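Local coordinates for protein probable chitinase A (Chromobacterium violaceum, PDB 4TX8) that probably hydrolyses internal glycosidic bonds of chitin as a family 18 endochitinase that also carries a chitin-binding module, at residues Tyr251-Pro256 against Val288-Tyr293. Numbering follows the deposited sequence.
Sequences YLSMAP and VIHVQY. With CA (calcium ion), chain D.
S253 and M254 of strand 251-254 pair in parallel with V288 and I289 of strand 288-292, the two axes 4.8 Å apart at closest and inclined by 20°. M254 N donates to V288 O and M254 O accepts from H290 N; the latter bond (3.0 Å) runs almost straight on from the carbonyl. Beyond strand 251-254, Q292 N still reaches P256 O, approaching from above the carbonyl plane.

S253 and V288 lie on the inner face of the sheet, and the Y251 and H290 side chains reach across to the other strand. The anti chi1 (-180°) of Y251 carries its OH to 3.2 Å from V288 CG1, and a water bridges Y251 OH (2.8 Å) and H290 NE2, in the plane of both rings. A255 CB meets the edge of the imidazole, 3.5 Å from ND1, while S253 OG hydrogen-bonds to D216. On the outer face, M254 CB touches I289 CG1, and the side chains of P256 and I289 cross at about a right angle, P256 CG lying 4.0 Å from I289 CD1.

A255 O binds calcium at 2.4 Å, alongside D218, E220 and a water. The extended Q292 side chain brings its amide beside this site, where NE2 hydrogen-bonds to D218 OD1.

The pair belongs to a beta-alpha-beta unit whose crossover contains helix 276-281, in the GH18 TIM barrel, flanked by strands 214-218 and 345-350; V110, Y112 and A346 pack on H290.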
loop_
_atom_site.group_PDB
_atom_site.type_symbol
_atom_site.label_atom_id
_atom_site.label_comp_id
_atom_site.label_asym_id
_atom_site.label_seq_id
_atom_site.Cartn_x
_atom_site.Cartn_y
_atom_site.Cartn_z
ATOM N N TYR A 251 -8.335 7.120 -10.554
ATOM C CA TYR A 251 -7.295 7.112 -9.530
ATOM C C TYR A 251 -6.147 6.214 -9.976
ATOM O O TYR A 251 -6.370 5.101 -10.456
ATOM C CB TYR A 251 -7.878 6.639 -8.193
ATOM C CG TYR A 251 -6.915 6.576 -7.018
ATOM C CD1 TYR A 251 -6.061 5.491 -6.850
ATOM C CD2 TYR A 251 -6.892 7.580 -6.054
ATOM C CE1 TYR A 251 -5.196 5.417 -5.768
ATOM C CE2 TYR A 251 -6.030 7.515 -4.967
ATOM C CZ TYR A 251 -5.185 6.430 -4.831
ATOM O OH TYR A 251 -4.327 6.351 -3.756
ATOM N N LEU A 252 -4.920 6.703 -9.831
ATOM C CA LEU A 252 -3.748 5.917 -10.199
ATOM C C LEU A 252 -2.683 5.972 -9.114
ATOM O O LEU A 252 -2.177 7.043 -8.787
ATOM C CB LEU A 252 -3.159 6.403 -11.527
ATOM C CG LEU A 252 -1.828 5.762 -11.932
ATOM C CD1 LEU A 252 -1.978 4.255 -12.137
ATOM C CD2 LEU A 252 -1.260 6.426 -13.181
ATOM N N SER A 253 -2.344 4.813 -8.558
ATOM C CA SER A 253 -1.250 4.746 -7.602
ATOM C C SER A 253 -0.215 3.714 -8.023
ATOM O O SER A 253 -0.503 2.804 -8.801
ATOM C CB SER A 253 -1.766 4.428 -6.199
ATOM O OG SER A 253 -2.362 3.145 -6.147
ATOM N N MET A 254 0.996 3.878 -7.507
ATOM C CA MET A 254 2.088 2.953 -7.769
ATOM C C MET A 254 2.761 2.581 -6.463
ATOM O O MET A 254 2.968 3.434 -5.599
ATOM C CB MET A 254 3.117 3.566 -8.717
ATOM C CG MET A 254 2.553 4.078 -10.027
ATOM S SD MET A 254 3.820 4.976 -10.939
ATOM C CE MET A 254 2.890 5.463 -12.401
ATOM N N ALA A 255 3.117 1.309 -6.322
ATOM C CA ALA A 255 3.822 0.865 -5.128
ATOM C C ALA A 255 5.070 0.052 -5.459
ATOM O O ALA A 255 5.183 -1.096 -5.045
ATOM C CB ALA A 255 2.887 0.052 -4.240
ATOM N N PRO A 256 6.023 0.649 -6.191
ATOM C CA PRO A 256 7.226 -0.120 -6.515
ATOM C C PRO A 256 8.219 -0.158 -5.355
ATOM O O PRO A 256 8.237 0.752 -4.527
ATOM C CB PRO A 256 7.807 0.635 -7.710
ATOM C CG PRO A 256 7.367 2.036 -7.505
ATOM C CD PRO A 256 6.079 2.016 -6.737
ATOM N N VAL A 288 -0.885 9.143 -6.494
ATOM C CA VAL A 288 0.137 9.026 -5.458
ATOM C C VAL A 288 1.068 7.848 -5.731
ATOM O O VAL A 288 0.631 6.776 -6.140
ATOM C CB VAL A 288 -0.491 8.872 -4.040
ATOM C CG1 VAL A 288 -1.411 7.660 -3.973
ATOM C CG2 VAL A 288 0.595 8.782 -2.970
ATOM N N ILE A 289 2.364 8.058 -5.539
ATOM C CA ILE A 289 3.285 6.936 -5.515
ATOM C C ILE A 289 3.758 6.729 -4.086
ATOM O O ILE A 289 4.225 7.659 -3.430
ATOM C CB ILE A 289 4.496 7.133 -6.455
ATOM C CG1 ILE A 289 5.485 5.978 -6.278
ATOM C CG2 ILE A 289 5.175 8.481 -6.215
ATOM C CD1 ILE A 289 6.632 5.988 -7.260
ATOM N N HIS A 290 3.593 5.509 -3.588
ATOM C CA HIS A 290 4.092 5.161 -2.269
ATOM C C HIS A 290 5.062 3.998 -2.390
ATOM O O HIS A 290 4.668 2.828 -2.408
ATOM C CB HIS A 290 2.945 4.830 -1.311
ATOM C CG HIS A 290 1.759 4.202 -1.973
ATOM N ND1 HIS A 290 1.837 3.025 -2.685
ATOM C CD2 HIS A 290 0.459 4.584 -2.018
ATOM C CE1 HIS A 290 0.636 2.710 -3.145
ATOM N NE2 HIS A 290 -0.216 3.639 -2.753
ATOM N N VAL A 291 6.339 4.343 -2.500
ATOM C CA VAL A 291 7.402 3.364 -2.635
ATOM C C VAL A 291 7.438 2.458 -1.407
ATOM O O VAL A 291 7.203 2.899 -0.282
ATOM C CB VAL A 291 8.766 4.063 -2.850
ATOM C CG1 VAL A 291 9.930 3.144 -2.512
ATOM C CG2 VAL A 291 8.875 4.561 -4.282
ATOM N N GLN A 292 7.690 1.176 -1.635
ATOM C CA GLN A 292 7.816 0.222 -0.547
ATOM C C GLN A 292 9.219 0.302 0.045
ATOM O O GLN A 292 10.196 -0.108 -0.576
ATOM C CB GLN A 292 7.497 -1.195 -1.043
ATOM C CG GLN A 292 6.050 -1.347 -1.525
ATOM C CD GLN A 292 5.800 -2.624 -2.315
ATOM O OE1 GLN A 292 6.716 -3.398 -2.578
ATOM N NE2 GLN A 292 4.547 -2.848 -2.693
ATOM N N TYR A 293 9.316 0.856 1.245
ATOM C CA TYR A 293 10.602 0.954 1.919
ATOM C C TYR A 293 10.800 -0.231 2.854
ATOM O O TYR A 293 11.133 -0.064 4.028
ATOM C CB TYR A 293 10.709 2.277 2.676
ATOM C CG TYR A 293 10.631 3.472 1.760
ATOM C CD1 TYR A 293 11.745 3.900 1.052
ATOM C CD2 TYR A 293 9.439 4.168 1.589
ATOM C CE1 TYR A 293 11.676 4.991 0.199
ATOM C CE2 TYR A 293 9.363 5.256 0.743
ATOM C CZ TYR A 293 10.483 5.665 0.052
ATOM O OH TYR A 293 10.403 6.752 -0.790
HETATM CA CA CA D . 5.656 -3.380 -5.654
HETATM O O HOH W 1 -3.100 3.872 -3.451
HETATM O O HOH W 2 6.327 -5.726 -4.925
#